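Local coordinates for protein hypoxanthine-guanine phosphoribosyltransferase (PDB 1PZM) that probably salvages purines by transferring the phosphoribosyl group of 5-phosphoribosyl-1-diphosphate to hypoxanthine or guanine, and binds the product GMP, at residues Pro58-Cys63 against Arg119-Val124; Ser68-Ala73 against Ile180-Asp185; Leu123-Val128 against Thr151-Asp156. One frame throughout, in Å; residues are numbered along the deposited sequence.

Contact 1: Pro58-Cys63 against Arg119-Val124; sequences PLYLLC and RHIMLV
Tyr60 and Arg119 meet obliquely: CB and CG of the arginine come against CE1 of the ring, CG at 3.8 Å, and the guanidinium plane lies 24° from the ring plane. The long aliphatic stem of an arginine suits this partly exposed end, while Tyr60 OH makes a weak hydrogen bond to Asp114. On the same face of the sheet, Leu62 sends CD2 across to Ile121 CD1 (3.9 Å) and sets its CB beside Leu123 CD2. Four backbone bonds hold the two strands in parallel register, Tyr60 and Leu62 each using N and O; Leu62 N to Met122 O is nearly straight (2.7 Å, 175°). These are neighbouring strands of the parallel sheet at the core of the type I phosphoribosyltransferase fold. The other face is covered by helices 30-48 and 69-81. There Met122 CB lies 3.9 Å from Leu59 CD1; with CG anti to the backbone N (chi1 -176°), the flexible thioether runs beside Leu61, Met122 SD 4.2 Å from Leu61 CD2. Leu61 CD2 also packs on Val124 CG2 at 4.0 Å. Where the strands begin, one water joins Pro58 O to His120 N, and the His120 ring stacks with Phe51 while ND1 bonds to Ser148.

Contact 2: Ser68-Ala73 against Ile180-Asp185; sequences SFIFTA and IGYGMD. Unlike the reference sequence in segment 180-185: Gly183 (reference Val), Met184 (reference Trp), Asp185 (reference Thr). With 5GP (guanosine-5'-monophosphate), chain C.
A type I' beta turn, Gly181 to Met184, presses Tyr182 and Gly183 against Ile70 and Phe71 in the first turns of helix 69-81. The Tyr182 ring, its CG anti to the backbone N (chi1 -159°), slides under Ile70 and offers a face to it: CG2 stands 3.7 Å from the ring centroid and 16° off the normal, a CH-pi contact. Phe71 meets the same ring obliquely, its CB 3.8 Å from Tyr182 CE2. Tyr182 OH bonds to Asp74, one helical turn further on, so the tyrosine is anchored by its polar end and its ring. Ile70 CD1 reaches 3.7 Å from Gly183 N; this deposited glycine, where the reference has valine, has a positive phi (94°) and leaves room for Ile70. A water accepts from Phe71 N, at 2.8 Å, and donates to Tyr182 O, serving an amide near the start of the helix. Phe69, which also nears Gly183 CA, packs edge-to-face with Phe90 of the second subunit. Beyond the turn, Asp185 O lies 2.8 Å from N2 of GMP. Joining the core helix to a loop that reaches the purine is consistent with the hood of type I phosphoribosyltransferases, which receives the base.

Contact 3: Leu123-Val128 against Thr151-Asp156; sequences LVEDIV and TVVLLD. With 5GP (guanosine-5'-monophosphate), chain C.
The carboxylate of Asp156 comes alongside Val128, OD2 3.9 Å from Val128 CB, and is held by a salt bridge to Arg161. A second flat group, the guanine of GMP, has Ile127 over one face: CG2 sits 3.4 Å from N9 and CD1 lies toward O6. With CG1 anti to the backbone N (chi1 -174°), Ile127 can also cross over Leu155, CD1 to CB 3.7 Å, so one branched side chain serves both base and strand. The carboxylate of Asp126 bonds weakly back to Ile127 N and puts OD1 3.2 Å from the ribose O2', which donates to Ile127 O. Both strands turn a corner together, at Asp126 and at Leu154-Leu155, and pairing survives it: Leu155 N bonds to Asp126 O (2.9 Å) and Val128 N to Leu155 O. At the bend Val128 CG2 presses tightly on Val153 CG2, 3.5 Å apart. Segment 123-128 falls within what matches the 5-phosphoribosyl-1-diphosphate signature of the family, which leads into the phosphate-binding loop. Helix 132-142 completes the beta-alpha-beta crossover and packs on Leu123, Glu125, Val128 and Thr151; helix 69-81 lies against Val124, Val152 and Leu154, and strand 169-173 flanks segment 151-156.

Contacts 1 and 3 share Leu123 and Val124 on strand 120-125, so three adjacent strands of one sheet run through them; their centres are about 13 Å apart, and Met122 SD touches Val152 CG1 at 3.6 Å. Helix 69-81 ties contact 2 to both. Ser68 OG bonds to Val124 O at 3.2 Å, Phe71 CD2 packs on Val124 CG1, and Tyr182 CD2 lies 3.3 Å from Leu154 CD2. Contacts 2 and 3, with centres about 10 Å apart, both touch GMP: contact 3 supplies Asp126 and Ile127 to the ribose and base, contact 2 Asp185 O to the guanine amino group. Contact 1 is farther from the site, with the side chain of Val124 about 11 Å from GMP.

Contact 1: Pro58-Cys63 against Arg119-Val124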
loop_
_atom_site.group_PDB
_atom_site.type_symbol
_atom_site.label_atom_id
_atom_site.label_comp_id
_atom_site.label_asym_id
_atom_site.label_seq_id
_atom_site.Cartn_x
_atom_site.Cartn_y
_atom_site.Cartn_z
ATOM N N PRO A 58 -4.427 -14.560 13.108
ATOM C CA PRO A 58 -3.732 -14.501 11.814
ATOM C C PRO A 58 -2.303 -14.015 11.959
ATOM O O PRO A 58 -1.907 -13.752 13.075
ATOM C CB PRO A 58 -4.539 -13.430 11.072
ATOM C CG PRO A 58 -4.926 -12.499 12.171
ATOM C CD PRO A 58 -5.083 -13.283 13.418
ATOM N N LEU A 59 -1.554 -13.920 10.857
ATOM C CA LEU A 59 -0.296 -13.145 10.813
ATOM C C LEU A 59 -0.654 -11.713 10.546
ATOM O O LEU A 59 -1.283 -11.403 9.509
ATOM C CB LEU A 59 0.560 -13.572 9.639
ATOM C CG LEU A 59 1.962 -12.979 9.519
ATOM C CD1 LEU A 59 2.719 -13.133 10.807
ATOM C CD2 LEU A 59 2.691 -13.741 8.378
ATOM N N TYR A 60 -0.278 -10.854 11.482
ATOM C CA TYR A 60 -0.448 -9.429 11.312
ATOM C C TYR A 60 0.741 -8.883 10.581
ATOM O O TYR A 60 1.866 -8.956 11.107
ATOM C CB TYR A 60 -0.552 -8.734 12.668
ATOM C CG TYR A 60 -1.928 -8.832 13.268
ATOM C CD1 TYR A 60 -2.342 -9.997 13.941
ATOM C CD2 TYR A 60 -2.825 -7.740 13.195
ATOM C CE1 TYR A 60 -3.644 -10.042 14.531
ATOM C CE2 TYR A 60 -4.116 -7.790 13.775
ATOM C CZ TYR A 60 -4.491 -8.945 14.432
ATOM O OH TYR A 60 -5.714 -9.013 14.991
ATOM N N LEU A 61 0.498 -8.293 9.409
ATOM C CA LEU A 61 1.586 -7.609 8.691
ATOM C C LEU A 61 1.526 -6.149 9.131
ATOM O O LEU A 61 0.474 -5.490 8.965
ATOM C CB LEU A 61 1.399 -7.728 7.171
ATOM C CG LEU A 61 1.450 -9.152 6.556
ATOM C CD1 LEU A 61 1.118 -9.118 5.076
ATOM C CD2 LEU A 61 2.802 -9.810 6.789
ATOM N N LEU A 62 2.630 -5.670 9.712
ATOM C CA LEU A 62 2.774 -4.286 10.159
ATOM C C LEU A 62 3.568 -3.488 9.121
ATOM O O LEU A 62 4.842 -3.551 9.079
ATOM C CB LEU A 62 3.412 -4.222 11.586
ATOM C CG LEU A 62 2.367 -4.403 12.728
ATOM C CD1 LEU A 62 1.297 -5.566 12.578
ATOM C CD2 LEU A 62 3.078 -4.574 14.063
ATOM N N CYS A 63 2.820 -2.766 8.270
ATOM C CA CYS A 63 3.442 -2.064 7.147
ATOM C C CYS A 63 4.091 -0.725 7.578
ATOM O O CYS A 63 3.418 0.162 8.102
ATOM C CB CYS A 63 2.420 -1.839 6.024
ATOM S SG CYS A 63 2.932 -0.666 4.772
ATOM N N ARG A 119 -0.853 -11.623 19.862
ATOM C CA ARG A 119 -0.967 -11.862 18.401
ATOM C C ARG A 119 0.384 -12.108 17.736
ATOM O O ARG A 119 1.439 -11.711 18.274
ATOM C CB ARG A 119 -1.666 -10.671 17.696
ATOM C CG ARG A 119 -3.040 -10.336 18.243
ATOM C CD ARG A 119 -3.992 -11.497 18.228
ATOM N NE ARG A 119 -5.296 -11.073 18.698
ATOM C CZ ARG A 119 -6.292 -11.889 19.008
ATOM N NH1 ARG A 119 -6.136 -13.205 18.908
ATOM N NH2 ARG A 119 -7.448 -11.378 19.427
ATOM N N HIS A 120 0.363 -12.760 16.578
ATOM C CA HIS A 120 1.590 -13.024 15.824
ATOM C C HIS A 120 1.809 -11.855 14.879
ATOM O O HIS A 120 0.967 -11.574 14.005
ATOM C CB HIS A 120 1.488 -14.338 15.066
ATOM C CG HIS A 120 1.399 -15.534 15.959
ATOM N ND1 HIS A 120 2.464 -15.959 16.738
ATOM C CD2 HIS A 120 0.379 -16.392 16.212
ATOM C CE1 HIS A 120 2.104 -17.030 17.422
ATOM N NE2 HIS A 120 0.846 -17.312 17.128
ATOM N N ILE A 121 2.885 -11.105 15.099
ATOM C CA ILE A 121 3.078 -9.904 14.282
ATOM C C ILE A 121 4.392 -9.915 13.496
ATOM O O ILE A 121 5.397 -10.491 13.922
ATOM C CB ILE A 121 2.966 -8.613 15.131
ATOM C CG1 ILE A 121 4.110 -8.511 16.109
ATOM C CG2 ILE A 121 1.594 -8.476 15.845
ATOM C CD1 ILE A 121 4.095 -7.174 16.838
ATOM N N MET A 122 4.346 -9.277 12.331
ATOM C CA MET A 122 5.477 -9.239 11.425
ATOM C C MET A 122 5.670 -7.827 10.907
ATOM O O MET A 122 4.766 -7.258 10.198
ATOM C CB MET A 122 5.241 -10.162 10.235
ATOM C CG MET A 122 6.474 -10.197 9.309
ATOM S SD MET A 122 6.422 -11.484 8.088
ATOM C CE MET A 122 6.782 -12.922 9.258
ATOM N N LEU A 123 6.828 -7.251 11.232
ATOM C CA LEU A 123 7.154 -5.914 10.741
ATOM C C LEU A 123 7.620 -6.038 9.312
ATOM O O LEU A 123 8.482 -6.911 8.990
ATOM C CB LEU A 123 8.257 -5.249 11.581
ATOM C CG LEU A 123 7.840 -4.756 12.971
ATOM C CD1 LEU A 123 9.048 -4.465 13.830
ATOM C CD2 LEU A 123 6.954 -3.523 12.829
ATOM N N VAL A 124 7.073 -5.164 8.450
ATOM C CA VAL A 124 7.312 -5.255 7.016
ATOM C C VAL A 124 8.038 -3.974 6.591
ATOM O O VAL A 124 7.525 -2.884 6.726
ATOM C CB VAL A 124 5.994 -5.404 6.183
ATOM C CG1 VAL A 124 6.336 -5.396 4.673
ATOM C CG2 VAL A 124 5.241 -6.698 6.560
HETATM O O HOH W 1 -2.041 -13.731 15.886
#

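Contact 2: Ser68-Ala73 against Ile180-Asp185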
loop_
_atom_site.group_PDB
_atom_site.type_symbol
_atom_site.label_atom_id
_atom_site.label_comp_id
_atom_site.label_asym_id
_atom_site.label_seq_id
_atom_site.Cartn_x
_atom_site.Cartn_y
_atom_site.Cartn_z
ATOM N N SER A 68 7.162 0.971 2.549
ATOM C CA SER A 68 6.862 -0.461 2.495
ATOM C C SER A 68 5.502 -0.740 1.877
ATOM O O SER A 68 5.123 -1.901 1.772
ATOM C CB SER A 68 6.939 -1.110 3.886
ATOM O OG SER A 68 8.094 -0.618 4.573
ATOM N N PHE A 69 4.754 0.304 1.503
ATOM C CA PHE A 69 3.398 0.004 1.009
ATOM C C PHE A 69 3.281 -0.895 -0.217
ATOM O O PHE A 69 2.325 -1.715 -0.298
ATOM C CB PHE A 69 2.486 1.252 0.873
ATOM C CG PHE A 69 2.543 1.953 -0.471
ATOM C CD1 PHE A 69 1.415 1.953 -1.304
ATOM C CD2 PHE A 69 3.678 2.711 -0.850
ATOM C CE1 PHE A 69 1.416 2.662 -2.533
ATOM C CE2 PHE A 69 3.713 3.399 -2.063
ATOM C CZ PHE A 69 2.588 3.349 -2.925
ATOM N N ILE A 70 4.154 -0.737 -1.202
ATOM C CA ILE A 70 4.063 -1.660 -2.348
ATOM C C ILE A 70 4.449 -3.112 -2.030
ATOM O O ILE A 70 3.726 -4.051 -2.380
ATOM C CB ILE A 70 4.783 -1.095 -3.582
ATOM C CG1 ILE A 70 3.959 0.146 -4.051
ATOM C CG2 ILE A 70 4.887 -2.202 -4.724
ATOM C CD1 ILE A 70 4.573 1.040 -5.083
ATOM N N PHE A 71 5.553 -3.268 -1.304
ATOM C CA PHE A 71 6.036 -4.578 -0.870
ATOM C C PHE A 71 4.965 -5.263 -0.037
ATOM O O PHE A 71 4.723 -6.449 -0.209
ATOM C CB PHE A 71 7.346 -4.399 -0.074
ATOM C CG PHE A 71 7.943 -5.702 0.422
ATOM C CD1 PHE A 71 8.075 -6.807 -0.427
ATOM C CD2 PHE A 71 8.438 -5.778 1.738
ATOM C CE1 PHE A 71 8.609 -8.000 0.043
ATOM C CE2 PHE A 71 9.047 -6.980 2.200
ATOM C CZ PHE A 71 9.109 -8.077 1.367
ATOM N N THR A 72 4.331 -4.505 0.877
ATOM C CA THR A 72 3.261 -5.049 1.695
ATOM C C THR A 72 2.063 -5.570 0.804
ATOM O O THR A 72 1.513 -6.651 1.026
ATOM C CB THR A 72 2.718 -3.973 2.710
ATOM O OG1 THR A 72 3.756 -3.559 3.634
ATOM C CG2 THR A 72 1.710 -4.627 3.591
ATOM N N ALA A 73 1.624 -4.751 -0.153
ATOM C CA ALA A 73 0.512 -5.128 -1.035
ATOM C C ALA A 73 0.820 -6.420 -1.756
ATOM O O ALA A 73 -0.078 -7.252 -1.937
ATOM C CB ALA A 73 0.273 -4.043 -2.057
ATOM N N ILE A 180 15.824 3.541 -5.398
ATOM C CA ILE A 180 14.514 4.157 -5.586
ATOM C C ILE A 180 13.648 3.094 -6.292
ATOM O O ILE A 180 14.183 2.077 -6.772
ATOM C CB ILE A 180 14.629 5.444 -6.467
ATOM C CG1 ILE A 180 15.171 5.042 -7.868
ATOM C CG2 ILE A 180 15.542 6.531 -5.758
ATOM C CD1 ILE A 180 15.071 6.092 -8.940
ATOM N N GLY A 181 12.330 3.330 -6.337
ATOM C CA GLY A 181 11.426 2.434 -7.052
ATOM C C GLY A 181 10.727 1.442 -6.148
ATOM O O GLY A 181 11.159 1.275 -5.038
ATOM N N TYR A 182 9.623 0.820 -6.589
ATOM C CA TYR A 182 8.994 -0.236 -5.762
ATOM C C TYR A 182 8.651 0.274 -4.306
ATOM O O TYR A 182 8.825 -0.433 -3.265
ATOM C CB TYR A 182 9.817 -1.532 -5.826
ATOM C CG TYR A 182 9.013 -2.762 -5.454
ATOM C CD1 TYR A 182 8.173 -3.374 -6.398
ATOM C CD2 TYR A 182 9.056 -3.274 -4.152
ATOM C CE1 TYR A 182 7.373 -4.446 -6.046
ATOM C CE2 TYR A 182 8.270 -4.359 -3.785
ATOM C CZ TYR A 182 7.445 -4.950 -4.752
ATOM O OH TYR A 182 6.674 -6.059 -4.421
ATOM N N GLY A 183 8.109 1.507 -4.271
ATOM C CA GLY A 183 7.740 2.144 -3.009
ATOM C C GLY A 183 8.801 3.034 -2.419
ATOM O O GLY A 183 8.477 3.820 -1.522
ATOM N N MET A 184 10.058 2.971 -2.879
ATOM C CA MET A 184 11.140 3.742 -2.198
ATOM C C MET A 184 11.400 5.009 -2.998
ATOM O O MET A 184 11.373 4.972 -4.245
ATOM C CB MET A 184 12.437 2.894 -2.138
ATOM C CG MET A 184 12.225 1.674 -1.191
ATOM S SD MET A 184 13.383 0.267 -1.300
ATOM C CE MET A 184 12.612 -0.549 -2.806
ATOM N N ASP A 185 11.698 6.102 -2.326
ATOM C CA ASP A 185 11.647 7.406 -2.980
ATOM C C ASP A 185 13.012 8.080 -3.033
ATOM O O ASP A 185 13.958 7.672 -2.305
ATOM C CB ASP A 185 10.737 8.334 -2.207
ATOM C CG ASP A 185 11.353 8.775 -0.866
ATOM O OD1 ASP A 185 11.786 7.909 -0.097
ATOM O OD2 ASP A 185 11.426 9.967 -0.529
HETATM P P 5GP C . 18.061 3.013 8.750
HETATM O O1P 5GP C . 18.158 1.535 8.596
HETATM O O2P 5GP C . 19.393 3.673 8.798
HETATM O O3P 5GP C . 17.424 3.228 10.073
HETATM O "O5'" 5GP C . 17.150 3.600 7.567
HETATM C "C5'" 5GP C . 16.746 4.975 7.503
HETATM C "C4'" 5GP C . 15.574 5.210 6.503
HETATM O "O4'" 5GP C . 15.997 5.326 5.136
HETATM C "C3'" 5GP C . 14.497 4.130 6.497
HETATM O "O3'" 5GP C . 13.189 4.692 6.361
HETATM C "C2'" 5GP C . 14.868 3.327 5.260
HETATM O "O2'" 5GP C . 13.765 2.598 4.806
HETATM C "C1'" 5GP C . 15.401 4.376 4.271
HETATM N N9 5GP C . 16.463 3.843 3.367
HETATM C C8 5GP C . 17.768 3.399 3.656
HETATM N N7 5GP C . 18.435 3.102 2.455
HETATM C C5 5GP C . 17.616 3.622 1.476
HETATM C C6 5GP C . 17.728 3.625 0.080
HETATM O O6 5GP C . 18.710 3.061 -0.496
HETATM N N1 5GP C . 16.731 4.227 -0.685
HETATM C C2 5GP C . 15.645 4.836 -0.054
HETATM N N2 5GP C . 14.690 5.448 -0.750
HETATM N N3 5GP C . 15.528 4.815 1.307
HETATM C C4 5GP C . 16.522 4.211 2.057
HETATM O O HOH W 2 7.381 -1.124 -1.071
#

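Contact 3: Leu123-Val128 against Thr151-Asp156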
loop_
_atom_site.group_PDB
_atom_site.type_symbol
_atom_site.label_atom_id
_atom_site.label_comp_id
_atom_site.label_asym_id
_atom_site.label_seq_id
_atom_site.Cartn_x
_atom_site.Cartn_y
_atom_site.Cartn_z
ATOM N N LEU A 123 6.828 -7.251 11.232
ATOM C CA LEU A 123 7.154 -5.914 10.741
ATOM C C LEU A 123 7.620 -6.038 9.312
ATOM O O LEU A 123 8.482 -6.911 8.990
ATOM C CB LEU A 123 8.257 -5.249 11.581
ATOM C CG LEU A 123 7.840 -4.756 12.971
ATOM C CD1 LEU A 123 9.048 -4.465 13.830
ATOM C CD2 LEU A 123 6.954 -3.523 12.829
ATOM N N VAL A 124 7.073 -5.164 8.450
ATOM C CA VAL A 124 7.312 -5.255 7.016
ATOM C C VAL A 124 8.038 -3.974 6.591
ATOM O O VAL A 124 7.525 -2.884 6.726
ATOM C CB VAL A 124 5.994 -5.404 6.183
ATOM C CG1 VAL A 124 6.336 -5.396 4.673
ATOM C CG2 VAL A 124 5.241 -6.698 6.560
ATOM N N GLU A 125 9.268 -4.134 6.103
ATOM C CA GLU A 125 10.100 -2.979 5.771
ATOM C C GLU A 125 10.562 -3.039 4.329
ATOM O O GLU A 125 10.858 -4.132 3.800
ATOM C CB GLU A 125 11.353 -3.020 6.624
ATOM C CG GLU A 125 11.178 -2.609 8.039
ATOM C CD GLU A 125 11.626 -1.185 8.262
ATOM O OE1 GLU A 125 11.100 -0.258 7.584
ATOM O OE2 GLU A 125 12.552 -1.015 9.104
ATOM N N ASP A 126 10.717 -1.875 3.710
ATOM C CA ASP A 126 11.264 -1.880 2.351
ATOM C C ASP A 126 12.785 -2.098 2.341
ATOM O O ASP A 126 13.300 -2.944 1.587
ATOM C CB ASP A 126 10.906 -0.605 1.601
ATOM C CG ASP A 126 11.131 0.633 2.411
ATOM O OD1 ASP A 126 11.605 0.583 3.560
ATOM O OD2 ASP A 126 10.871 1.760 1.957
ATOM N N ILE A 127 13.499 -1.368 3.170
ATOM C CA ILE A 127 14.960 -1.389 3.141
ATOM C C ILE A 127 15.487 -1.062 4.517
ATOM O O ILE A 127 14.962 -0.184 5.208
ATOM C CB ILE A 127 15.534 -0.467 1.983
ATOM C CG1 ILE A 127 17.058 -0.615 1.884
ATOM C CG2 ILE A 127 15.099 1.023 2.121
ATOM C CD1 ILE A 127 17.572 -0.357 0.456
ATOM N N VAL A 128 16.499 -1.807 4.935
ATOM C CA VAL A 128 17.159 -1.580 6.211
ATOM C C VAL A 128 18.625 -1.277 5.983
ATOM O O VAL A 128 19.346 -2.062 5.349
ATOM C CB VAL A 128 16.962 -2.740 7.201
ATOM C CG1 VAL A 128 17.695 -2.470 8.520
ATOM C CG2 VAL A 128 15.455 -2.955 7.506
ATOM N N THR A 151 10.534 -10.017 11.551
ATOM C CA THR A 151 10.737 -8.938 10.604
ATOM C C THR A 151 10.990 -9.473 9.237
ATOM O O THR A 151 11.835 -10.407 9.055
ATOM C CB THR A 151 11.944 -8.069 11.013
ATOM O OG1 THR A 151 13.118 -8.934 11.200
ATOM C CG2 THR A 151 11.719 -7.443 12.364
ATOM N N VAL A 152 10.336 -8.857 8.257
ATOM C CA VAL A 152 10.644 -9.176 6.865
ATOM C C VAL A 152 11.072 -7.874 6.160
ATOM O O VAL A 152 10.427 -6.810 6.341
ATOM C CB VAL A 152 9.432 -9.852 6.152
ATOM C CG1 VAL A 152 8.133 -8.962 6.249
ATOM C CG2 VAL A 152 9.765 -10.185 4.681
ATOM N N VAL A 153 12.141 -7.942 5.363
ATOM C CA VAL A 153 12.706 -6.739 4.733
ATOM C C VAL A 153 12.979 -7.078 3.272
ATOM O O VAL A 153 13.653 -8.106 3.002
ATOM C CB VAL A 153 14.106 -6.376 5.454
ATOM C CG1 VAL A 153 14.836 -5.214 4.752
ATOM C CG2 VAL A 153 13.894 -6.009 6.947
ATOM N N LEU A 154 12.590 -6.211 2.336
ATOM C CA LEU A 154 12.819 -6.575 0.916
ATOM C C LEU A 154 14.296 -6.465 0.599
ATOM O O LEU A 154 14.907 -7.403 0.043
ATOM C CB LEU A 154 11.964 -5.713 -0.073
ATOM C CG LEU A 154 12.166 -5.981 -1.578
ATOM C CD1 LEU A 154 11.909 -7.456 -1.980
ATOM C CD2 LEU A 154 11.285 -4.990 -2.407
ATOM N N LEU A 155 14.886 -5.326 0.999
ATOM C CA LEU A 155 16.271 -5.034 0.670
ATOM C C LEU A 155 17.034 -4.839 1.949
ATOM O O LEU A 155 16.815 -3.893 2.690
ATOM C CB LEU A 155 16.370 -3.766 -0.183
ATOM C CG LEU A 155 15.655 -3.777 -1.517
ATOM C CD1 LEU A 155 15.920 -2.430 -2.164
ATOM C CD2 LEU A 155 16.232 -4.953 -2.376
ATOM N N ASP A 156 17.984 -5.728 2.212
ATOM C CA ASP A 156 18.816 -5.579 3.424
ATOM C C ASP A 156 20.165 -5.079 2.988
ATOM O O ASP A 156 20.806 -5.717 2.116
ATOM C CB ASP A 156 18.944 -6.955 4.120
ATOM C CG ASP A 156 19.387 -6.836 5.559
ATOM O OD1 ASP A 156 19.812 -7.863 6.148
ATOM O OD2 ASP A 156 19.317 -5.731 6.164
HETATM P P 5GP C . 18.061 3.013 8.750
HETATM O O1P 5GP C . 18.158 1.535 8.596
HETATM O O2P 5GP C . 19.393 3.673 8.798
HETATM O O3P 5GP C . 17.424 3.228 10.073
HETATM O "O5'" 5GP C . 17.150 3.600 7.567
HETATM C "C5'" 5GP C . 16.746 4.975 7.503
HETATM C "C4'" 5GP C . 15.574 5.210 6.503
HETATM O "O4'" 5GP C . 15.997 5.326 5.136
HETATM C "C3'" 5GP C . 14.497 4.130 6.497
HETATM O "O3'" 5GP C . 13.189 4.692 6.361
HETATM C "C2'" 5GP C . 14.868 3.327 5.260
HETATM O "O2'" 5GP C . 13.765 2.598 4.806
HETATM C "C1'" 5GP C . 15.401 4.376 4.271
HETATM N N9 5GP C . 16.463 3.843 3.367
HETATM C C8 5GP C . 17.768 3.399 3.656
HETATM N N7 5GP C . 18.435 3.102 2.455
HETATM C C5 5GP C . 17.616 3.622 1.476
HETATM C C6 5GP C . 17.728 3.625 0.080
HETATM O O6 5GP C . 18.710 3.061 -0.496
HETATM N N1 5GP C . 16.731 4.227 -0.685
HETATM C C2 5GP C . 15.645 4.836 -0.054
HETATM N N2 5GP C . 14.690 5.448 -0.750
HETATM N N3 5GP C . 15.528 4.815 1.307
HETATM C C4 5GP C . 16.522 4.211 2.057
#